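Local coordinates for protein CRISPR-associated endoribonuclease Cse3 (PDB 2Y8Y) that binds CRISPR repeat RNA and cleaves CRISPR transcripts into mature crRNAs, which it retains after processing, in antiviral defence, at residues Ala36-Trp50 with Val63-Val75. Numbering follows the deposited sequence.
Sequences AVSRALEEGRERLLW and VLVQTLTEPDWSV. With nucleotides of chain B.
Segments 36-50 and 63-75 meet along a beta hairpin of a ferredoxin-like fold: strand 49-52, outermost in its four-stranded antiparallel sheet, pairs with strand 62-67. Leu-49 and Gln-66 form the hydrogen-bonded pair, with Leu-49 N 3.0 Å from Gln-66 O and Gln-66 N returning a bond to Leu-49 O. Where the strands part, the carboxylate of Glu-46 takes over. CG lies anti to the backbone N (chi1 -173°) and the chain bends at chi2, bringing both oxygens to the backbone N-H groups of Leu-68 and Thr-69. OE2 offers its syn lone pair to Leu-68 N, 2.7 Å away in a nearly straight bond, and also accepts from Arg-47 N on its anti side, tilted out of the carboxylate plane. OE1 receives Thr-69 N and, at 2.6 Å, Thr-69 OG1, both from the same face of the carboxylate. Four bonds thus fix its rotation. Arg-47 clasps Leu-48 O with NE and NH2, leaving NH1 to reach OP1 of G16 of chain B at 2.8 Å; in helix 38-42, Ser-38 OG and Glu-42 OE2 hydrogen-bond to the bases of A18 and U19 of chain B, respectively. Beyond the hairpin, Asp-72 N bonds to Ala-36 O, and Ala-36 CB sits over one face of the Trp-73 indole, 3.6 Å from the centroid of its six-membered ring, in a CH-pi contact.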
ATOM      1  N   ALA A  36       5.789  -7.741 -13.878  1.00 17.55           N
ATOM      2  CA  ALA A  36       4.775  -7.098 -14.720  1.00 18.42           C
ATOM      3  C   ALA A  36       5.154  -5.695 -15.162  1.00 15.03           C
ATOM      4  O   ALA A  36       4.587  -5.165 -16.110  1.00 18.48           O
ATOM      5  CB  ALA A  36       3.421  -7.083 -14.011  1.00 19.47           C
ATOM      6  N   VAL A  37       6.099  -5.082 -14.456  1.00 16.71           N
ATOM      7  CA  VAL A  37       6.539  -3.728 -14.782  1.00 17.13           C
ATOM      8  C   VAL A  37       8.065  -3.642 -14.772  1.00 14.28           C
ATOM      9  O   VAL A  37       8.643  -2.622 -14.393  1.00 17.00           O
ATOM     10  CB  VAL A  37       5.922  -2.692 -13.830  1.00 15.80           C
ATOM     11  CG1 VAL A  37       4.438  -2.521 -14.130  1.00 17.53           C
ATOM     12  CG2 VAL A  37       6.154  -3.100 -12.385  1.00 17.12           C
ATOM     13  N   SER A  38       8.704  -4.727 -15.202  1.00 16.49           N
ATOM     14  CA  SER A  38      10.157  -4.872 -15.101  1.00 15.93           C
ATOM     15  C   SER A  38      10.950  -3.755 -15.778  1.00 18.29           C
ATOM     16  O   SER A  38      11.857  -3.177 -15.180  1.00 19.07           O
ATOM     17  CB  SER A  38      10.596  -6.236 -15.638  1.00 23.34           C
ATOM     18  OG  SER A  38      12.006  -6.364 -15.607  1.00 27.85           O
ATOM     19  N   ARG A  39      10.619  -3.445 -17.026  1.00 17.84           N
ATOM     20  CA  ARG A  39      11.350  -2.396 -17.722  1.00 20.13           C
ATOM     21  C   ARG A  39      11.143  -1.030 -17.083  1.00 17.39           C
ATOM     22  O   ARG A  39      12.090  -0.250 -16.945  1.00 20.65           O
ATOM     23  CB  ARG A  39      10.980  -2.346 -19.200  1.00 21.77           C
ATOM     24  CG  ARG A  39      11.723  -1.251 -19.961  1.00 31.00           C
ATOM     25  CD  ARG A  39      11.810  -1.572 -21.442  1.00 39.97           C
ATOM     26  NE  ARG A  39      10.487  -1.691 -22.038  1.00 50.60           N
ATOM     27  CZ  ARG A  39       9.705  -0.655 -22.320  1.00 54.34           C
ATOM     28  NH1 ARG A  39      10.117   0.577 -22.051  1.00 51.70           N
ATOM     29  NH2 ARG A  39       8.512  -0.851 -22.864  1.00 57.71           N
ATOM     30  N   ALA A  40       9.904  -0.722 -16.704  1.00 15.58           N
ATOM     31  CA  ALA A  40       9.623   0.560 -16.078  1.00 14.95           C
ATOM     32  C   ALA A  40      10.426   0.711 -14.786  1.00 15.21           C
ATOM     33  O   ALA A  40      10.915   1.797 -14.469  1.00 17.55           O
ATOM     34  CB  ALA A  40       8.128   0.725 -15.814  1.00 17.96           C
ATOM     35  N   LEU A  41      10.582  -0.386 -14.053  1.00 16.52           N
ATOM     36  CA  LEU A  41      11.369  -0.366 -12.816  1.00 18.01           C
ATOM     37  C   LEU A  41      12.825  -0.038 -13.123  1.00 21.14           C
ATOM     38  O   LEU A  41      13.422   0.837 -12.483  1.00 20.77           O
ATOM     39  CB  LEU A  41      11.253  -1.701 -12.069  1.00 17.86           C
ATOM     40  CG  LEU A  41       9.961  -1.907 -11.267  1.00 14.91           C
ATOM     41  CD1 LEU A  41       9.786  -3.367 -10.873  1.00 17.24           C
ATOM     42  CD2 LEU A  41       9.931  -1.039 -10.013  1.00 14.53           C
ATOM     43  N   GLU A  42      13.382  -0.725 -14.114  1.00 23.47           N
ATOM     44  CA  GLU A  42      14.765  -0.498 -14.527  1.00 24.01           C
ATOM     45  C   GLU A  42      14.983   0.933 -14.999  1.00 25.83           C
ATOM     46  O   GLU A  42      16.075   1.480 -14.863  1.00 31.68           O
ATOM     47  CB  GLU A  42      15.159  -1.474 -15.630  1.00 25.40           C
ATOM     48  CG  GLU A  42      15.206  -2.918 -15.170  1.00 36.42           C
ATOM     49  CD  GLU A  42      15.861  -3.829 -16.184  1.00 43.15           C
ATOM     50  OE1 GLU A  42      16.200  -3.348 -17.286  1.00 46.73           O
ATOM     51  OE2 GLU A  42      16.040  -5.026 -15.876  1.00 42.19           O
ATOM     52  N   GLU A  43      13.939   1.541 -15.550  1.00 20.31           N
ATOM     53  CA  GLU A  43      14.039   2.898 -16.081  1.00 21.53           C
ATOM     54  C   GLU A  43      13.700   3.988 -15.061  1.00 22.63           C
ATOM     55  O   GLU A  43      13.697   5.173 -15.394  1.00 24.41           O
ATOM     56  CB  GLU A  43      13.179   3.039 -17.340  1.00 20.53           C
ATOM     57  CG  GLU A  43      13.655   2.141 -18.470  1.00 22.73           C
ATOM     58  CD  GLU A  43      12.775   2.185 -19.700  1.00 28.54           C
ATOM     59  OE1 GLU A  43      11.687   2.787 -19.646  1.00 29.18           O
ATOM     60  OE2 GLU A  43      13.178   1.610 -20.731  1.00 33.65           O
ATOM     61  N   GLY A  44      13.419   3.587 -13.822  1.00 19.34           N
ATOM     62  CA  GLY A  44      13.143   4.525 -12.749  1.00 23.01           C
ATOM     63  C   GLY A  44      11.800   5.218 -12.854  1.00 21.48           C
ATOM     64  O   GLY A  44      11.599   6.287 -12.279  1.00 22.29           O
ATOM     65  N   ARG A  45      10.866   4.603 -13.575  1.00 16.49           N
ATOM     66  CA  ARG A  45       9.570   5.225 -13.809  1.00 13.92           C
ATOM     67  C   ARG A  45       8.466   4.623 -12.955  1.00 14.53           C
ATOM     68  O   ARG A  45       7.299   4.992 -13.102  1.00 18.39           O
ATOM     69  CB  ARG A  45       9.156   5.087 -15.279  1.00 16.99           C
ATOM     70  CG  ARG A  45      10.118   5.680 -16.298  1.00 23.63           C
ATOM     71  CD  ARG A  45       9.537   5.596 -17.708  1.00 20.72           C
ATOM     72  NE  ARG A  45       9.687   4.277 -18.335  1.00 20.47           N
ATOM     73  CZ  ARG A  45       8.690   3.433 -18.597  1.00 18.30           C
ATOM     74  NH1 ARG A  45       7.436   3.743 -18.288  1.00 17.41           N
ATOM     75  NH2 ARG A  45       8.948   2.274 -19.187  1.00 25.23           N
ATOM     76  N   GLU A  46       8.825   3.703 -12.061  1.00 14.83           N
ATOM     77  CA  GLU A  46       7.804   2.898 -11.397  1.00 10.48           C
ATOM     78  C   GLU A  46       7.897   2.913  -9.854  1.00 12.97           C
ATOM     79  O   GLU A  46       8.985   3.027  -9.265  1.00 14.33           O
ATOM     80  CB  GLU A  46       7.844   1.473 -11.960  1.00 13.29           C
ATOM     81  CG  GLU A  46       6.727   0.533 -11.500  1.00 15.42           C
ATOM     82  CD  GLU A  46       5.336   1.089 -11.762  1.00 14.59           C
ATOM     83  OE1 GLU A  46       4.798   0.875 -12.876  1.00 13.41           O
ATOM     84  OE2 GLU A  46       4.781   1.708 -10.840  1.00 13.65           O
ATOM     85  N   ARG A  47       6.733   2.819  -9.220  1.00 10.82           N
ATOM     86  CA  ARG A  47       6.622   2.572  -7.788  1.00 10.75           C
ATOM     87  C   ARG A  47       5.539   1.517  -7.632  1.00  9.75           C
ATOM     88  O   ARG A  47       4.358   1.832  -7.500  1.00 12.45           O
ATOM     89  CB  ARG A  47       6.256   3.856  -7.036  1.00 11.73           C
ATOM     90  CG  ARG A  47       5.908   3.661  -5.537  1.00 12.28           C
ATOM     91  CD  ARG A  47       7.098   3.158  -4.693  1.00 10.61           C
ATOM     92  NE  ARG A  47       7.176   1.704  -4.630  1.00 10.79           N
ATOM     93  CZ  ARG A  47       8.153   1.041  -4.031  1.00 10.92           C
ATOM     94  NH1 ARG A  47       9.128   1.729  -3.450  1.00 12.75           N
ATOM     95  NH2 ARG A  47       8.158  -0.284  -4.009  1.00 12.87           N
ATOM     96  N   LEU A  48       5.952   0.257  -7.656  1.00 10.13           N
ATOM     97  CA  LEU A  48       5.030  -0.842  -7.481  1.00 11.55           C
ATOM     98  C   LEU A  48       4.565  -0.865  -6.019  1.00 10.75           C
ATOM     99  O   LEU A  48       5.405  -0.830  -5.108  1.00 11.75           O
ATOM    100  CB  LEU A  48       5.770  -2.132  -7.812  1.00 16.36           C
ATOM    101  CG  LEU A  48       5.077  -3.433  -7.454  1.00 18.74           C
ATOM    102  CD1 LEU A  48       3.847  -3.553  -8.312  1.00 16.69           C
ATOM    103  CD2 LEU A  48       6.045  -4.580  -7.669  1.00 19.14           C
ATOM    104  N   LEU A  49       3.248  -0.905  -5.803  1.00 10.23           N
ATOM    105  CA  LEU A  49       2.667  -1.071  -4.465  1.00  9.43           C
ATOM    106  C   LEU A  49       1.598  -2.149  -4.527  1.00 10.71           C
ATOM    107  O   LEU A  49       0.957  -2.343  -5.560  1.00 11.74           O
ATOM    108  CB  LEU A  49       2.039   0.234  -3.983  1.00 12.42           C
ATOM    109  CG  LEU A  49       2.966   1.434  -3.847  1.00  9.37           C
ATOM    110  CD1 LEU A  49       2.170   2.711  -3.603  1.00 10.49           C
ATOM    111  CD2 LEU A  49       3.957   1.195  -2.715  1.00 11.80           C
ATOM    112  N   TRP A  50       1.383  -2.854  -3.427  1.00 10.51           N
ATOM    113  CA  TRP A  50       0.317  -3.832  -3.384  1.00 10.69           C
ATOM    114  C   TRP A  50      -0.204  -4.022  -1.975  1.00 11.34           C
ATOM    115  O   TRP A  50       0.426  -3.601  -1.010  1.00 11.40           O
ATOM    116  CB  TRP A  50       0.755  -5.169  -3.998  1.00 12.18           C
ATOM    117  CG  TRP A  50       1.441  -6.134  -3.079  1.00 18.02           C
ATOM    118  CD1 TRP A  50       0.845  -7.082  -2.290  1.00 16.11           C
ATOM    119  CD2 TRP A  50       2.847  -6.306  -2.911  1.00 21.32           C
ATOM    120  NE1 TRP A  50       1.792  -7.803  -1.620  1.00 21.23           N
ATOM    121  CE2 TRP A  50       3.030  -7.348  -1.986  1.00 18.11           C
ATOM    122  CE3 TRP A  50       3.970  -5.665  -3.435  1.00 20.10           C
ATOM    123  CZ2 TRP A  50       4.296  -7.773  -1.573  1.00 23.91           C
ATOM    124  CZ3 TRP A  50       5.224  -6.091  -3.027  1.00 21.22           C
ATOM    125  CH2 TRP A  50       5.374  -7.134  -2.108  1.00 25.87           C
ATOM    126  N   VAL A  63      -5.232  -9.862  -4.181  1.00 16.55           N
ATOM    127  CA  VAL A  63      -4.112  -8.930  -4.133  1.00 15.56           C
ATOM    128  C   VAL A  63      -4.439  -7.738  -5.012  1.00 14.76           C
ATOM    129  O   VAL A  63      -4.750  -7.894  -6.193  1.00 16.23           O
ATOM    130  CB  VAL A  63      -2.805  -9.577  -4.618  1.00 17.60           C
ATOM    131  CG1 VAL A  63      -1.662  -8.564  -4.649  1.00 18.05           C
ATOM    132  CG2 VAL A  63      -2.454 -10.758  -3.741  1.00 19.53           C
ATOM    133  N   LEU A  64      -4.383  -6.545  -4.431  1.00 13.05           N
ATOM    134  CA  LEU A  64      -4.563  -5.308  -5.178  1.00 14.62           C
ATOM    135  C   LEU A  64      -3.202  -4.719  -5.493  1.00 11.99           C
ATOM    136  O   LEU A  64      -2.384  -4.520  -4.591  1.00 13.59           O
ATOM    137  CB  LEU A  64      -5.389  -4.302  -4.374  1.00 16.23           C
ATOM    138  CG  LEU A  64      -6.882  -4.607  -4.227  1.00 28.91           C
ATOM    139  CD1 LEU A  64      -7.102  -6.015  -3.748  1.00 44.30           C
ATOM    140  CD2 LEU A  64      -7.546  -3.619  -3.286  1.00 28.45           C
ATOM    141  N   VAL A  65      -2.949  -4.449  -6.771  1.00 11.75           N
ATOM    142  CA  VAL A  65      -1.650  -3.942  -7.200  1.00 11.85           C
ATOM    143  C   VAL A  65      -1.816  -2.590  -7.849  1.00 10.88           C
ATOM    144  O   VAL A  65      -2.610  -2.441  -8.775  1.00 12.10           O
ATOM    145  CB  VAL A  65      -0.998  -4.863  -8.252  1.00 12.68           C
ATOM    146  CG1 VAL A  65       0.411  -4.371  -8.577  1.00 12.01           C
ATOM    147  CG2 VAL A  65      -0.990  -6.309  -7.776  1.00 14.47           C
ATOM    148  N   GLN A  66      -1.057  -1.610  -7.379  1.00 10.84           N
ATOM    149  CA  GLN A  66      -1.018  -0.308  -8.020  1.00 10.23           C
ATOM    150  C   GLN A  66       0.330  -0.100  -8.682  1.00 11.38           C
ATOM    151  O   GLN A  66       1.391  -0.323  -8.071  1.00 12.63           O
ATOM    152  CB  GLN A  66      -1.230   0.794  -6.990  1.00 11.86           C
ATOM    153  CG  GLN A  66      -1.207   2.175  -7.602  1.00  9.83           C
ATOM    154  CD  GLN A  66      -1.472   3.243  -6.573  1.00 10.15           C
ATOM    155  OE1 GLN A  66      -2.615   3.445  -6.155  1.00 13.40           O
ATOM    156  NE2 GLN A  66      -0.415   3.922  -6.130  1.00  9.44           N
ATOM    157  N   THR A  67       0.288   0.318  -9.941  1.00 11.44           N
ATOM    158  CA  THR A  67       1.497   0.670 -10.660  1.00 11.80           C
ATOM    159  C   THR A  67       1.303   2.025 -11.319  1.00 13.96           C
ATOM    160  O   THR A  67       0.182   2.427 -11.604  1.00 14.85           O
ATOM    161  CB  THR A  67       1.851  -0.383 -11.724  1.00 11.89           C
ATOM    162  OG1 THR A  67       0.739  -0.567 -12.610  1.00 13.87           O
ATOM    163  CG2 THR A  67       2.178  -1.721 -11.074  1.00 11.58           C
ATOM    164  N   LEU A  68       2.399   2.733 -11.522  1.00 11.25           N
ATOM    165  CA  LEU A  68       2.362   4.022 -12.200  1.00 11.68           C
ATOM    166  C   LEU A  68       2.426   3.863 -13.714  1.00 14.92           C
ATOM    167  O   LEU A  68       2.115   4.802 -14.450  1.00 15.40           O
ATOM    168  CB  LEU A  68       3.529   4.884 -11.723  1.00 12.22           C
ATOM    169  CG  LEU A  68       3.572   5.134 -10.214  1.00 13.73           C
ATOM    170  CD1 LEU A  68       4.754   6.027  -9.858  1.00 15.53           C
ATOM    171  CD2 LEU A  68       2.294   5.774  -9.740  1.00 14.18           C
ATOM    172  N   THR A  69       2.825   2.680 -14.170  1.00 12.18           N
ATOM    173  CA  THR A  69       2.942   2.415 -15.602  1.00 11.85           C
ATOM    174  C   THR A  69       2.089   1.212 -15.940  1.00 14.25           C
ATOM    175  O   THR A  69       1.661   0.478 -15.069  1.00 13.65           O
ATOM    176  CB  THR A  69       4.406   2.185 -16.019  1.00 13.09           C
ATOM    177  OG1 THR A  69       4.879   0.922 -15.518  1.00 16.78           O
ATOM    178  CG2 THR A  69       5.295   3.308 -15.483  1.00 14.68           C
ATOM    179  N   GLU A  70       1.814   1.014 -17.221  1.00 13.49           N
ATOM    180  CA  GLU A  70       0.878  -0.026 -17.598  1.00 14.86           C
ATOM    181  C   GLU A  70       1.514  -1.392 -17.401  1.00 14.19           C
ATOM    182  O   GLU A  70       2.550  -1.685 -17.990  1.00 17.02           O
ATOM    183  CB  GLU A  70       0.426   0.145 -19.049  1.00 17.62           C
ATOM    184  CG  GLU A  70      -0.746  -0.751 -19.376  1.00 21.72           C
ATOM    185  CD  GLU A  70      -1.214  -0.600 -20.800  1.00 28.92           C
ATOM    186  OE1 GLU A  70      -0.670   0.274 -21.497  1.00 27.87           O
ATOM    187  OE2 GLU A  70      -2.123  -1.354 -21.211  1.00 31.43           O
ATOM    188  N   PRO A  71       0.897  -2.233 -16.561  1.00 14.45           N
ATOM    189  CA  PRO A  71       1.500  -3.535 -16.272  1.00 16.27           C
ATOM    190  C   PRO A  71       1.248  -4.527 -17.398  1.00 20.79           C
ATOM    191  O   PRO A  71       0.282  -4.370 -18.144  1.00 18.46           O
ATOM    192  CB  PRO A  71       0.752  -3.982 -15.013  1.00 14.88           C
ATOM    193  CG  PRO A  71      -0.604  -3.345 -15.152  1.00 17.39           C
ATOM    194  CD  PRO A  71      -0.395  -2.046 -15.874  1.00 16.32           C
ATOM    195  N   ASP A  72       2.116  -5.523 -17.530  1.00 16.57           N
ATOM    196  CA  ASP A  72       1.838  -6.626 -18.441  1.00 19.26           C
ATOM    197  C   ASP A  72       1.773  -7.922 -17.641  1.00 17.58           C
ATOM    198  O   ASP A  72       2.789  -8.494 -17.232  1.00 18.75           O
ATOM    199  CB  ASP A  72       2.842  -6.704 -19.597  1.00 23.75           C
ATOM    200  CG  ASP A  72       2.320  -7.556 -20.758  1.00 27.11           C
ATOM    201  OD1 ASP A  72       1.645  -8.565 -20.471  1.00 24.71           O
ATOM    202  OD2 ASP A  72       2.550  -7.221 -21.954  1.00 21.82           O
ATOM    203  N   TRP A  73       0.552  -8.377 -17.409  1.00 16.51           N
ATOM    204  CA  TRP A  73       0.337  -9.536 -16.563  1.00 20.20           C
ATOM    205  C   TRP A  73       0.494 -10.876 -17.275  1.00 19.62           C
ATOM    206  O   TRP A  73       0.276 -11.920 -16.671  1.00 20.71           O
ATOM    207  CB  TRP A  73      -1.014  -9.445 -15.850  1.00 16.44           C
ATOM    208  CG  TRP A  73      -1.046  -8.295 -14.911  1.00 15.32           C
ATOM    209  CD1 TRP A  73      -1.738  -7.127 -15.060  1.00 16.21           C
ATOM    210  CD2 TRP A  73      -0.302  -8.167 -13.692  1.00 17.96           C
ATOM    211  NE1 TRP A  73      -1.497  -6.292 -13.995  1.00 15.52           N
ATOM    212  CE2 TRP A  73      -0.615  -6.904 -13.142  1.00 18.25           C
ATOM    213  CE3 TRP A  73       0.585  -9.002 -13.004  1.00 16.03           C
ATOM    214  CZ2 TRP A  73      -0.071  -6.456 -11.931  1.00 15.79           C
ATOM    215  CZ3 TRP A  73       1.118  -8.563 -11.806  1.00 16.10           C
ATOM    216  CH2 TRP A  73       0.796  -7.292 -11.284  1.00 16.29           C
ATOM    217  N   SER A  74       0.880 -10.845 -18.549  1.00 18.10           N
ATOM    218  CA  SER A  74       1.202 -12.072 -19.270  1.00 17.73           C
ATOM    219  C   SER A  74       2.424 -12.754 -18.663  1.00 20.24           C
ATOM    220  O   SER A  74       2.737 -13.900 -18.998  1.00 21.87           O
ATOM    221  CB  SER A  74       1.442 -11.802 -20.762  1.00 22.58           C
ATOM    222  OG  SER A  74       2.606 -11.022 -20.967  1.00 21.47           O
ATOM    223  N   VAL A  75       3.103 -12.043 -17.760  1.00 21.14           N
ATOM    224  CA  VAL A  75       4.285 -12.576 -17.087  1.00 25.98           C
ATOM    225  C   VAL A  75       3.936 -13.627 -16.042  1.00 27.76           C
ATOM    226  O   VAL A  75       4.793 -14.414 -15.640  1.00 29.64           O
ATOM    227  CB  VAL A  75       5.113 -11.464 -16.403  1.00 25.11           C
ATOM    228  CG1 VAL A  75       5.591 -10.455 -17.437  1.00 28.61           C
ATOM    229  CG2 VAL A  75       4.306 -10.776 -15.296  1.00 24.96           C
TER
ATOM    230  P     A B  18      14.285  -6.975  -2.645  1.00 25.25           P
ATOM    231  OP1   A B  18      13.215  -7.075  -1.637  1.00 31.86           O
ATOM    232  OP2   A B  18      15.607  -7.585  -2.349  1.00 33.72           O
ATOM    233  O5'   A B  18      13.742  -7.504  -4.045  1.00 27.51           O
ATOM    234  C5'   A B  18      14.606  -7.678  -5.159  1.00 37.16           C
ATOM    235  C4'   A B  18      13.987  -8.596  -6.182  1.00 34.04           C
ATOM    236  O4'   A B  18      12.849  -7.946  -6.810  1.00 32.55           O
ATOM    237  C3'   A B  18      14.866  -8.986  -7.356  1.00 32.29           C
ATOM    238  O3'   A B  18      15.803 -10.000  -7.042  1.00 36.53           O
ATOM    239  C2'   A B  18      13.837  -9.404  -8.398  1.00 31.83           C
ATOM    240  O2'   A B  18      13.315 -10.693  -8.105  1.00 36.45           O
ATOM    241  C1'   A B  18      12.741  -8.369  -8.156  1.00 30.18           C
ATOM    242  N9    A B  18      12.909  -7.197  -9.033  1.00 34.33           N
ATOM    243  C8    A B  18      13.350  -5.934  -8.718  1.00 36.70           C
ATOM    244  N7    A B  18      13.392  -5.121  -9.749  1.00 31.65           N
ATOM    245  C5    A B  18      12.965  -5.908 -10.815  1.00 29.77           C
ATOM    246  C6    A B  18      12.781  -5.652 -12.188  1.00 32.73           C
ATOM    247  N6    A B  18      13.024  -4.472 -12.766  1.00 36.97           N
ATOM    248  N1    A B  18      12.332  -6.664 -12.961  1.00 38.51           N
ATOM    249  C2    A B  18      12.088  -7.854 -12.401  1.00 42.71           C
ATOM    250  N3    A B  18      12.221  -8.212 -11.126  1.00 36.91           N
ATOM    251  C4    A B  18      12.666  -7.187 -10.383  1.00 36.54           C
ATOM    252  P     U B  19      17.233 -10.028  -7.778  1.00 42.80           P
ATOM    253  OP1   U B  19      17.982 -11.192  -7.241  1.00 51.03           O
ATOM    254  OP2   U B  19      17.824  -8.675  -7.636  1.00 43.65           O
ATOM    255  O5'   U B  19      16.844 -10.291  -9.302  1.00 42.60           O
ATOM    256  C5'   U B  19      16.185 -11.486  -9.696  1.00 42.30           C
ATOM    257  C4'   U B  19      15.827 -11.463 -11.161  1.00 44.88           C
ATOM    258  O4'   U B  19      14.907 -10.370 -11.425  1.00 41.11           O
ATOM    259  C3'   U B  19      16.977 -11.216 -12.123  1.00 46.75           C
ATOM    260  O3'   U B  19      17.736 -12.384 -12.389  1.00 45.31           O
ATOM    261  C2'   U B  19      16.272 -10.649 -13.349  1.00 44.07           C
ATOM    262  O2'   U B  19      15.664 -11.686 -14.104  1.00 48.65           O
ATOM    263  C1'   U B  19      15.168  -9.815 -12.698  1.00 43.87           C
ATOM    264  N1    U B  19      15.568  -8.400 -12.523  1.00 42.25           N
ATOM    265  C2    U B  19      15.513  -7.584 -13.636  1.00 40.67           C
ATOM    266  O2    U B  19      15.160  -7.987 -14.728  1.00 43.25           O
ATOM    267  N3    U B  19      15.893  -6.282 -13.425  1.00 41.24           N
ATOM    268  C4    U B  19      16.312  -5.719 -12.239  1.00 42.95           C
ATOM    269  O4    U B  19      16.621  -4.527 -12.217  1.00 43.55           O
ATOM    270  C5    U B  19      16.341  -6.625 -11.128  1.00 44.75           C
ATOM    271  C6    U B  19      15.976  -7.903 -11.306  1.00 42.16           C
ATOM    272  P     G B  16      10.425   4.526  -1.482  1.00 13.17           P
ATOM    273  OP1   G B  16       9.494   4.383  -2.626  1.00 13.06           O
ATOM    274  OP2   G B  16       9.917   4.277  -0.102  1.00 13.99           O
ATOM    275  O5'   G B  16      11.722   3.645  -1.713  1.00 14.78           O
ATOM    276  C5'   G B  16      12.414   3.670  -2.949  1.00 14.36           C
ATOM    277  C4'   G B  16      13.630   2.778  -2.912  1.00 15.52           C
ATOM    278  O4'   G B  16      14.518   3.188  -1.840  1.00 16.61           O
ATOM    279  C3'   G B  16      13.381   1.306  -2.621  1.00 17.40           C
ATOM    280  O3'   G B  16      12.898   0.601  -3.746  1.00 18.77           O
ATOM    281  C2'   G B  16      14.753   0.845  -2.157  1.00 16.50           C
ATOM    282  O2'   G B  16      15.636   0.714  -3.262  1.00 19.54           O
ATOM    283  C1'   G B  16      15.194   2.047  -1.328  1.00 15.98           C
ATOM    284  N9    G B  16      14.832   1.871   0.089  1.00 14.79           N
ATOM    285  C8    G B  16      13.783   2.431   0.782  1.00 15.70           C
ATOM    286  N7    G B  16      13.751   2.028   2.025  1.00 15.42           N
ATOM    287  C5    G B  16      14.821   1.145   2.146  1.00 15.97           C
ATOM    288  C6    G B  16      15.279   0.400   3.263  1.00 16.37           C
ATOM    289  O6    G B  16      14.822   0.362   4.416  1.00 16.91           O
ATOM    290  N1    G B  16      16.395  -0.360   2.946  1.00 16.52           N
ATOM    291  C2    G B  16      17.005  -0.391   1.715  1.00 17.77           C
ATOM    292  N2    G B  16      18.083  -1.189   1.602  1.00 18.44           N
ATOM    293  N3    G B  16      16.583   0.299   0.664  1.00 17.56           N
ATOM    294  C4    G B  16      15.498   1.043   0.954  1.00 17.01           C
TER
HETATM  295  O   HOH W   1       2.283   3.671  -7.028  1.00 12.46           O